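Local coordinates for uncharacterized protein (Bacteroides ovatus, PDB 4IPB) that is of unknown function but belongs to the putative beta-lactamase-inhibitor-like, PepSY-like family, at residues 6-11 against 22-27; 43-48 against 54-59; 100-105 against 111-116. All coordinates share one frame; numbering follows the deposited sequence. Where two conformers were deposited one is given.

Contact 1: residues 6-11 against 22-27; sequences GNVQST and VAWSQD
Trp24 alone carries the strand side of this contact, its indole reaching Val8 and Gln9 of helix 6-15 across a gap too wide for the backbones to meet: even the nearest pair, Gln9 CA and Trp24 CA, stands 9.8 Å apart. Ala23, just before it, bonds through its backbone to Asn34 of strand 30-37. At Trp24 the CB turns toward the helix, and the indole leaves with CG anti to the carbonyl carbon (chi1 -71°). Val8 CG1 approaches obliquely, 3.5 Å from Trp24 CZ3 and 3.6 Å from Trp24 CH2, the two side chains sliding past each other in opposite directions. Gln9 comes in on the CZ2 and NE1 side of the indole. Its chain bends at chi2 (58°) and brings OE1 to 3.7 Å from Trp24 CZ2, with the amide plane 74° from the indole plane. Amide and ring nitrogen are joined through one water, which lies in the indole plane at the ring edge. It accepts from Trp24 NE1 at 2.9 Å and donates to Gln9 OE1 at 2.7 Å, so the buried indole N-H is satisfied without a direct bond to the helix. This is helix-on-sheet packing at the margin of an eight-stranded antiparallel sheet, of which 23-27 is an outermost strand within the chain. Phe12, one turn further along the helix, meets the indole edge-to-face, and Pro4 touches both Trp24 and Gln9. Beyond the tryptophan, Ser25 returns to backbone pairing with Cys32. Asp27 packs its CB on Trp45, while its OD2 lies close to Asp132 OD2, a proximity that would probably raise the proton affinity of one carboxylate.

Contact 2: residues 43-48 against 54-59; sequences NVWFNV and MTLTDL
Met54, a selenomethionine here, lays its terminal methyl on the indole of Trp45, the residue opposite it in an antiparallel hydrogen-bonded pair. CG sits between the backbone N and the carbonyl carbon (chi1 63°), and the rest of the chain is extended, which carries CE up alongside the tryptophan. The methyl lies 3.7 Å from the centroid of the five-membered ring, only 12° off its normal: a CH-pi contact over the face, with Met54 CE closest to Trp45 CD1 at 3.6 Å. SE stands further off and obliquely, a looser Met-aromatic contact. Leu56 adds its CD1 branch to the same ring, 3.7 Å from Trp45 CD1, approaching it obliquely. The backbone beneath is held by three bonds; Trp45 N to Met54 O, 2.8 Å, runs nearly along the C=O axis, and Leu56 and Asn43 exchange two more. Asn43 lies on the same face as Trp45 and Leu56: a water accepts from its ND2 and donates to Leu56 O and Asp58 OD1, while OD1 of Asn43 bonds to Asn34. On the reverse face Val44 and Thr55 form a non-hydrogen-bonded pair and point the same way. Val44 CG1, anti to the backbone N, packs 3.6 Å from Thr55 OG1, a hydroxyl that hydrogen-bonds to Trp52 NE1 and to a glycerol probably from the crystallisation liquor. Hairpin partners 40-46 and 52-58 are third and fourth in the order across the sheet, flanked by strands 30-37 and 82-90. Tyr16 touches Val44 and Thr55, and Phe46 carries their face under helix 6-15; on the other, Trp45 packs on Tyr30 and Cys32, Met54 on Phe91, and Leu56 on Leu134.

Contact 3: residues 100-105 against 111-116; sequences IKVGQD and YQLFYT
Ile100 O accepts from Leu113 N at 2.8 Å, the donor tilted 26° from the carbonyl plane, and the same oxygen receives a CA-H...O contact from Gln112 CA at 3.6 Å. Leu113 returns its own carbonyl to Ile100 N, and Val102 and Tyr111 exchange a second pair of bonds, making a hairpin in which strands 100-104 and 111-115 run antiparallel but strongly twisted (146°). Apolar branches fill the face between them. Val102 splits its methyls, with CG1 3.9 Å from Leu113 CD1 and CG2 4.1 Å from Tyr111 CB; with CG1 anti to the carbonyl carbon (chi1 -63°), CG2 falls between the backbone N and the carbonyl carbon, which sets it beside Tyr111 O. Leu113 meets Val102 at about a right angle. At the far end Ile100 CD1 slants against the Tyr115 ring, 3.8 Å from its CD2. Helix 67-75 covers this face, its Phe73 touching Ile100, Val102, Leu113 and Tyr115. On the reverse face Gln112 bonds to Arg125 and to Ile133 O; the flanking strands are 82-90 beside Lys101 and Gly103, and 121-126 beside Gln112 and Phe114.

Overall arrangement
From the N terminus, contact 1 closes the first loop, folding helix 6-15 back onto strand 23-27 at one margin of the sheet. Contact 2 follows as a hairpin near the middle of the sheet, and contact 3 as another towards the other margin; the three come in series, and none encloses or crosses another. Contacts 1 and 2 touch: Asn7 ND2 reaches Val48 O at 3.0 Å, probably a hydrogen bond, and Thr11 packs on Phe46. Contact 3 stands apart, its centre about 20 Å from that of contact 2 and about 29 Å from that of contact 1, linked to both through the one antiparallel sheet.

Contact 1: residues 6-11 against 22-27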
loop_
_atom_site.group_PDB
_atom_site.type_symbol
_atom_site.label_atom_id
_atom_site.label_comp_id
_atom_site.label_asym_id
_atom_site.label_seq_id
_atom_site.Cartn_x
_atom_site.Cartn_y
_atom_site.Cartn_z
ATOM N N GLY A 6 10.032 14.959 -15.943
ATOM C CA GLY A 6 10.639 14.061 -16.906
ATOM C C GLY A 6 11.501 12.999 -16.251
ATOM O O GLY A 6 11.525 11.825 -16.685
ATOM N N ASN A 7 12.206 13.368 -15.195
ATOM C CA ASN A 7 13.092 12.363 -14.586
ATOM C C ASN A 7 12.333 11.273 -13.848
ATOM O O ASN A 7 12.748 10.095 -13.846
ATOM C CB ASN A 7 14.189 12.978 -13.705
ATOM C CG ASN A 7 13.666 13.737 -12.476
ATOM O OD1 ASN A 7 12.512 14.152 -12.400
ATOM N ND2 ASN A 7 14.569 13.952 -11.520
ATOM N N VAL A 8 11.206 11.639 -13.275
ATOM C CA VAL A 8 10.314 10.704 -12.637
ATOM C C VAL A 8 9.641 9.751 -13.642
ATOM O O VAL A 8 9.649 8.519 -13.469
ATOM C CB VAL A 8 9.274 11.495 -11.806
ATOM C CG1 VAL A 8 8.154 10.580 -11.340
ATOM C CG2 VAL A 8 9.958 12.200 -10.643
ATOM N N GLN A 9 9.142 10.331 -14.730
ATOM C CA GLN A 9 8.544 9.587 -15.824
ATOM C C GLN A 9 9.534 8.594 -16.419
ATOM O O GLN A 9 9.177 7.447 -16.678
ATOM C CB GLN A 9 8.005 10.515 -16.895
ATOM C CG GLN A 9 7.546 9.795 -18.155
ATOM C CD GLN A 9 6.462 8.758 -17.922
ATOM O OE1 GLN A 9 5.693 8.837 -16.978
ATOM N NE2 GLN A 9 6.394 7.764 -18.808
ATOM N N SER A 10 10.788 8.989 -16.541
ATOM C CA SER A 10 11.825 8.124 -17.107
ATOM C C SER A 10 12.021 6.872 -16.256
ATOM O O SER A 10 12.055 5.717 -16.762
ATOM C CB SER A 10 13.143 8.890 -17.177
ATOM O OG SER A 10 14.171 8.069 -17.709
ATOM N N THR A 11 12.109 7.070 -14.951
ATOM C CA THR A 11 12.296 5.909 -14.063
ATOM C C THR A 11 11.049 5.052 -14.096
ATOM O O THR A 11 11.119 3.806 -14.172
ATOM C CB THR A 11 12.558 6.342 -12.631
ATOM O OG1 THR A 11 13.719 7.171 -12.632
ATOM C CG2 THR A 11 12.811 5.115 -11.796
ATOM N N VAL A 22 -2.220 5.888 -16.574
ATOM C CA VAL A 22 -1.561 6.239 -15.306
ATOM C C VAL A 22 -2.027 7.625 -14.886
ATOM O O VAL A 22 -1.994 8.585 -15.709
ATOM C CB VAL A 22 -0.043 6.277 -15.473
ATOM C CG1 VAL A 22 0.680 6.590 -14.167
ATOM C CG2 VAL A 22 0.416 4.966 -16.040
ATOM N N ALA A 23 -2.424 7.728 -13.626
ATOM C CA ALA A 23 -2.867 8.986 -13.016
ATOM C C ALA A 23 -1.798 9.424 -12.039
ATOM O O ALA A 23 -1.517 8.675 -11.079
ATOM C CB ALA A 23 -4.164 8.768 -12.249
ATOM N N TRP A 24 -1.205 10.600 -12.272
ATOM C CA TRP A 24 -0.123 11.119 -11.421
ATOM C C TRP A 24 -0.631 12.237 -10.470
ATOM O O TRP A 24 -1.433 13.070 -10.829
ATOM C CB TRP A 24 0.990 11.698 -12.271
ATOM C CG TRP A 24 1.793 10.723 -13.017
ATOM C CD1 TRP A 24 1.598 10.310 -14.290
ATOM C CD2 TRP A 24 2.983 10.098 -12.556
ATOM N NE1 TRP A 24 2.603 9.430 -14.647
ATOM C CE2 TRP A 24 3.459 9.278 -13.588
ATOM C CE3 TRP A 24 3.705 10.146 -11.334
ATOM C CZ2 TRP A 24 4.670 8.564 -13.473
ATOM C CZ3 TRP A 24 4.873 9.394 -11.215
ATOM C CH2 TRP A 24 5.315 8.614 -12.268
ATOM N N SER A 25 -0.078 12.245 -9.266
ATOM C CA SER A 25 -0.307 13.281 -8.254
ATOM C C SER A 25 0.951 13.444 -7.430
ATOM O O SER A 25 1.918 12.701 -7.641
ATOM C CB SER A 25 -1.454 12.843 -7.325
ATOM O OG SER A 25 -1.099 11.610 -6.644
ATOM N N GLN A 26 0.951 14.405 -6.500
ATOM C CA GLN A 26 2.061 14.500 -5.548
ATOM C C GLN A 26 1.574 14.823 -4.153
ATOM O O GLN A 26 0.481 15.364 -3.967
ATOM C CB GLN A 26 3.121 15.525 -6.027
ATOM C CG GLN A 26 2.723 16.977 -6.054
ATOM C CD GLN A 26 3.917 17.890 -6.436
ATOM O OE1 GLN A 26 4.699 18.339 -5.570
ATOM N NE2 GLN A 26 4.046 18.165 -7.697
ATOM N N ASP A 27 2.391 14.448 -3.153
ATOM C CA ASP A 27 2.066 14.621 -1.726
ATOM C C ASP A 27 3.364 14.678 -0.968
ATOM O O ASP A 27 4.197 13.781 -1.134
ATOM C CB ASP A 27 1.229 13.436 -1.250
ATOM C CG ASP A 27 0.596 13.618 0.148
ATOM O OD1 ASP A 27 0.493 14.756 0.632
ATOM O OD2 ASP A 27 0.195 12.589 0.727
HETATM O O HOH W 1 3.206 7.814 -17.001
#

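Contact 2: residues 43-48 against 54-59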
loop_
_atom_site.group_PDB
_atom_site.type_symbol
_atom_site.label_atom_id
_atom_site.label_comp_id
_atom_site.label_asym_id
_atom_site.label_seq_id
_atom_site.Cartn_x
_atom_site.Cartn_y
_atom_site.Cartn_z
ATOM N N ASN A 43 0.085 1.868 -6.620
ATOM C CA ASN A 43 0.513 3.263 -6.419
ATOM C C ASN A 43 1.999 3.208 -6.209
ATOM O O ASN A 43 2.503 2.590 -5.244
ATOM C CB ASN A 43 -0.210 3.877 -5.226
ATOM C CG ASN A 43 -1.644 4.130 -5.521
ATOM O OD1 ASN A 43 -1.980 5.144 -6.159
ATOM N ND2 ASN A 43 -2.511 3.241 -5.080
ATOM N N VAL A 44 2.713 3.852 -7.134
ATOM C CA VAL A 44 4.167 3.781 -7.134
ATOM C C VAL A 44 4.685 5.198 -6.943
ATOM O O VAL A 44 4.347 6.097 -7.726
ATOM C CB VAL A 44 4.718 3.169 -8.455
ATOM C CG1 VAL A 44 6.266 3.077 -8.448
ATOM C CG2 VAL A 44 4.090 1.795 -8.737
ATOM N N TRP A 45 5.539 5.364 -5.943
ATOM C CA TRP A 45 5.987 6.670 -5.493
ATOM C C TRP A 45 7.466 6.931 -5.781
ATOM O O TRP A 45 8.287 6.013 -5.708
ATOM C CB TRP A 45 5.743 6.801 -3.989
ATOM C CG TRP A 45 4.327 6.809 -3.612
ATOM C CD1 TRP A 45 3.472 5.729 -3.382
ATOM C CD2 TRP A 45 3.576 7.981 -3.247
ATOM N NE1 TRP A 45 2.228 6.203 -3.030
ATOM C CE2 TRP A 45 2.278 7.565 -2.908
ATOM C CE3 TRP A 45 3.849 9.363 -3.307
ATOM C CZ2 TRP A 45 1.283 8.470 -2.579
ATOM C CZ3 TRP A 45 2.905 10.240 -2.937
ATOM C CH2 TRP A 45 1.615 9.806 -2.560
ATOM N N PHE A 46 7.785 8.183 -6.104
ATOM C CA PHE A 46 9.150 8.612 -6.446
ATOM C C PHE A 46 9.491 9.919 -5.767
ATOM O O PHE A 46 8.586 10.698 -5.442
ATOM C CB PHE A 46 9.264 8.891 -7.976
ATOM C CG PHE A 46 8.908 7.706 -8.823
ATOM C CD1 PHE A 46 7.615 7.366 -9.098
ATOM C CD2 PHE A 46 9.914 6.865 -9.262
ATOM C CE1 PHE A 46 7.318 6.199 -9.838
ATOM C CE2 PHE A 46 9.628 5.730 -10.022
ATOM C CZ PHE A 46 8.325 5.387 -10.288
ATOM N N ASN A 47 10.782 10.150 -5.548
ATOM C CA ASN A 47 11.254 11.435 -5.062
ATOM C C ASN A 47 11.639 12.347 -6.242
ATOM O O ASN A 47 11.549 11.960 -7.424
ATOM C CB ASN A 47 12.373 11.262 -4.034
ATOM C CG ASN A 47 13.674 10.800 -4.645
ATOM O OD1 ASN A 47 13.900 10.895 -5.865
ATOM N ND2 ASN A 47 14.522 10.238 -3.801
ATOM N N VAL A 48 11.978 13.603 -5.916
ATOM C CA VAL A 48 12.295 14.602 -6.915
ATOM C C VAL A 48 13.545 14.292 -7.751
ATOM O O VAL A 48 13.701 14.888 -8.828
ATOM C CB VAL A 48 12.391 15.975 -6.232
ATOM C CG1 VAL A 48 13.663 16.049 -5.416
ATOM C CG2 VAL A 48 12.287 17.117 -7.236
HETATM N N MSE A 54 8.691 3.816 -2.961
HETATM C CA MSE A 54 7.766 2.722 -2.473
HETATM C C MSE A 54 6.760 2.358 -3.524
HETATM O O MSE A 54 6.325 3.212 -4.334
HETATM C CB MSE A 54 7.106 3.027 -1.122
HETATM C CG MSE A 54 6.212 4.204 -1.140
HETATM SE SE MSE A 54 5.348 4.444 0.638
HETATM C CE MSE A 54 4.189 5.822 0.160
ATOM N N THR A 55 6.281 1.101 -3.440
ATOM C CA THR A 55 5.185 0.672 -4.227
ATOM C C THR A 55 4.167 0.017 -3.305
ATOM O O THR A 55 4.529 -0.824 -2.466
ATOM C CB THR A 55 5.662 -0.363 -5.255
ATOM O OG1 THR A 55 6.506 0.284 -6.218
ATOM C CG2 THR A 55 4.473 -1.002 -5.974
ATOM N N LEU A 56 2.921 0.377 -3.517
ATOM C CA LEU A 56 1.788 -0.191 -2.786
ATOM C C LEU A 56 0.895 -0.920 -3.768
ATOM O O LEU A 56 0.409 -0.330 -4.769
ATOM C CB LEU A 56 1.029 0.862 -2.036
ATOM C CG LEU A 56 1.815 1.558 -0.958
ATOM C CD1 LEU A 56 2.599 2.756 -1.448
ATOM C CD2 LEU A 56 0.916 1.989 0.178
ATOM N N THR A 57 0.667 -2.220 -3.518
ATOM C CA THR A 57 -0.132 -3.038 -4.398
ATOM C C THR A 57 -1.379 -3.499 -3.635
ATOM O O THR A 57 -1.275 -4.028 -2.533
ATOM C CB THR A 57 0.602 -4.301 -4.874
ATOM O OG1 THR A 57 1.840 -3.935 -5.541
ATOM C CG2 THR A 57 -0.221 -5.119 -5.841
ATOM N N ASP A 58 -2.537 -3.267 -4.230
ATOM C CA ASP A 58 -3.787 -3.636 -3.605
ATOM C C ASP A 58 -4.089 -5.103 -3.884
ATOM O O ASP A 58 -4.517 -5.463 -4.992
ATOM C CB ASP A 58 -4.919 -2.818 -4.220
ATOM C CG ASP A 58 -4.770 -1.298 -3.991
ATOM O OD1 ASP A 58 -4.126 -0.878 -3.035
ATOM O OD2 ASP A 58 -5.358 -0.521 -4.781
ATOM N N LEU A 59 -3.891 -5.924 -2.871
ATOM C CA LEU A 59 -4.133 -7.359 -2.949
ATOM C C LEU A 59 -5.579 -7.751 -2.645
ATOM O O LEU A 59 -5.985 -8.836 -3.016
ATOM C CB LEU A 59 -3.192 -8.088 -1.992
ATOM C CG LEU A 59 -1.679 -7.932 -2.201
ATOM C CD1 LEU A 59 -0.885 -8.719 -1.170
ATOM C CD2 LEU A 59 -1.294 -8.369 -3.584
HETATM O O HOH W 2 -2.167 0.709 -3.891
#

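Contact 3: residues 100-105 against 111-116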
loop_
_atom_site.group_PDB
_atom_site.type_symbol
_atom_site.label_atom_id
_atom_site.label_comp_id
_atom_site.label_asym_id
_atom_site.label_seq_id
_atom_site.Cartn_x
_atom_site.Cartn_y
_atom_site.Cartn_z
ATOM N N ILE A 100 -3.378 -4.644 6.492
ATOM C CA ILE A 100 -4.732 -5.202 6.372
ATOM C C ILE A 100 -5.681 -4.234 7.030
ATOM O O ILE A 100 -5.516 -3.918 8.205
ATOM C CB ILE A 100 -4.852 -6.587 7.020
ATOM C CG1 ILE A 100 -3.738 -7.507 6.494
ATOM C CG2 ILE A 100 -6.252 -7.145 6.790
ATOM C CD1 ILE A 100 -3.726 -8.891 7.133
ATOM N N LYS A 101 -6.669 -3.740 6.259
ATOM C CA LYS A 101 -7.686 -2.860 6.797
ATOM C C LYS A 101 -8.903 -3.685 7.163
ATOM O O LYS A 101 -9.463 -4.407 6.327
ATOM C CB LYS A 101 -8.073 -1.771 5.803
ATOM C CG LYS A 101 -8.977 -0.721 6.395
ATOM C CD LYS A 101 -9.312 0.324 5.371
ATOM C CE LYS A 101 -10.225 1.366 5.962
ATOM N NZ LYS A 101 -10.864 2.197 4.912
ATOM N N VAL A 102 -9.293 -3.600 8.436
ATOM C CA VAL A 102 -10.410 -4.380 8.932
ATOM C C VAL A 102 -11.485 -3.519 9.555
ATOM O O VAL A 102 -11.236 -2.365 10.002
ATOM C CB VAL A 102 -9.960 -5.404 9.978
ATOM C CG1 VAL A 102 -9.021 -6.398 9.332
ATOM C CG2 VAL A 102 -9.276 -4.748 11.161
ATOM N N GLY A 103 -12.700 -4.061 9.530
ATOM C CA GLY A 103 -13.877 -3.438 10.127
ATOM C C GLY A 103 -14.796 -4.556 10.661
ATOM O O GLY A 103 -14.479 -5.732 10.676
ATOM N N GLN A 104 -15.954 -4.195 11.150
ATOM C CA GLN A 104 -16.908 -5.216 11.638
ATOM C C GLN A 104 -18.171 -4.962 10.903
ATOM O O GLN A 104 -18.431 -3.822 10.559
ATOM C CB GLN A 104 -17.113 -5.095 13.142
ATOM C CG GLN A 104 -16.012 -5.797 13.910
ATOM C CD GLN A 104 -16.168 -5.683 15.409
ATOM O OE1 GLN A 104 -16.503 -4.616 15.930
ATOM N NE2 GLN A 104 -15.898 -6.775 16.122
ATOM N N ASP A 105 -18.921 -6.015 10.573
ATOM C CA ASP A 105 -20.229 -5.819 10.011
ATOM C C ASP A 105 -20.998 -5.009 11.056
ATOM O O ASP A 105 -20.857 -5.238 12.273
ATOM C CB ASP A 105 -20.978 -7.143 9.763
ATOM C CG ASP A 105 -20.577 -7.830 8.488
ATOM O OD1 ASP A 105 -19.900 -7.219 7.616
ATOM O OD2 ASP A 105 -20.956 -9.013 8.358
ATOM N N TYR A 111 -9.681 -0.385 11.496
ATOM C CA TYR A 111 -8.273 -0.357 11.861
ATOM C C TYR A 111 -7.391 -0.803 10.702
ATOM O O TYR A 111 -7.808 -1.655 9.927
ATOM C CB TYR A 111 -7.958 -1.302 13.027
ATOM C CG TYR A 111 -8.684 -0.966 14.301
ATOM C CD1 TYR A 111 -8.321 0.169 15.039
ATOM C CD2 TYR A 111 -9.624 -1.820 14.828
ATOM C CE1 TYR A 111 -9.004 0.495 16.201
ATOM C CE2 TYR A 111 -10.279 -1.517 16.011
ATOM C CZ TYR A 111 -9.974 -0.356 16.666
ATOM O OH TYR A 111 -10.677 -0.130 17.830
ATOM N N GLN A 112 -6.230 -0.185 10.586
ATOM C CA GLN A 112 -5.139 -0.725 9.773
ATOM C C GLN A 112 -4.226 -1.547 10.657
ATOM O O GLN A 112 -3.817 -1.076 11.733
ATOM C CB GLN A 112 -4.258 0.348 9.134
ATOM C CG GLN A 112 -4.895 1.047 7.962
ATOM C CD GLN A 112 -4.002 2.156 7.455
ATOM O OE1 GLN A 112 -3.496 2.934 8.233
ATOM N NE2 GLN A 112 -3.791 2.226 6.131
ATOM N N LEU A 113 -3.930 -2.752 10.181
ATOM C CA LEU A 113 -3.059 -3.698 10.859
ATOM C C LEU A 113 -1.806 -3.775 10.025
ATOM O O LEU A 113 -1.886 -4.027 8.849
ATOM C CB LEU A 113 -3.734 -5.084 10.933
ATOM C CG LEU A 113 -5.172 -5.182 11.366
ATOM C CD1 LEU A 113 -5.650 -6.623 11.341
ATOM C CD2 LEU A 113 -5.337 -4.514 12.692
ATOM N N PHE A 114 -0.638 -3.523 10.622
ATOM C CA PHE A 114 0.681 -3.529 9.943
ATOM C C PHE A 114 1.470 -4.782 10.325
ATOM O O PHE A 114 1.961 -4.895 11.489
ATOM C CB PHE A 114 1.453 -2.290 10.352
ATOM C CG PHE A 114 0.794 -0.979 9.907
ATOM C CD1 PHE A 114 -0.261 -0.462 10.604
ATOM C CD2 PHE A 114 1.348 -0.235 8.869
ATOM C CE1 PHE A 114 -0.845 0.749 10.221
ATOM C CE2 PHE A 114 0.797 0.971 8.501
ATOM C CZ PHE A 114 -0.336 1.459 9.165
ATOM N N TYR A 115 1.566 -5.708 9.371
ATOM C CA TYR A 115 2.232 -6.968 9.558
ATOM C C TYR A 115 3.580 -7.004 8.818
ATOM O O TYR A 115 3.687 -6.520 7.690
ATOM C CB TYR A 115 1.391 -8.153 9.000
ATOM C CG TYR A 115 0.250 -8.557 9.890
ATOM C CD1 TYR A 115 0.449 -9.481 10.874
ATOM C CD2 TYR A 115 -1.038 -8.034 9.707
ATOM C CE1 TYR A 115 -0.585 -9.873 11.717
ATOM C CE2 TYR A 115 -2.085 -8.411 10.551
ATOM C CZ TYR A 115 -1.847 -9.330 11.529
ATOM O OH TYR A 115 -2.846 -9.729 12.392
ATOM N N THR A 116 4.521 -7.689 9.422
ATOM C CA THR A 116 5.763 -8.007 8.738
ATOM C C THR A 116 5.523 -9.243 7.891
ATOM O O THR A 116 4.583 -10.047 8.136
ATOM C CB THR A 116 6.942 -8.289 9.710
ATOM O OG1 THR A 116 6.769 -9.558 10.339
ATOM C CG2 THR A 116 7.093 -7.187 10.786
#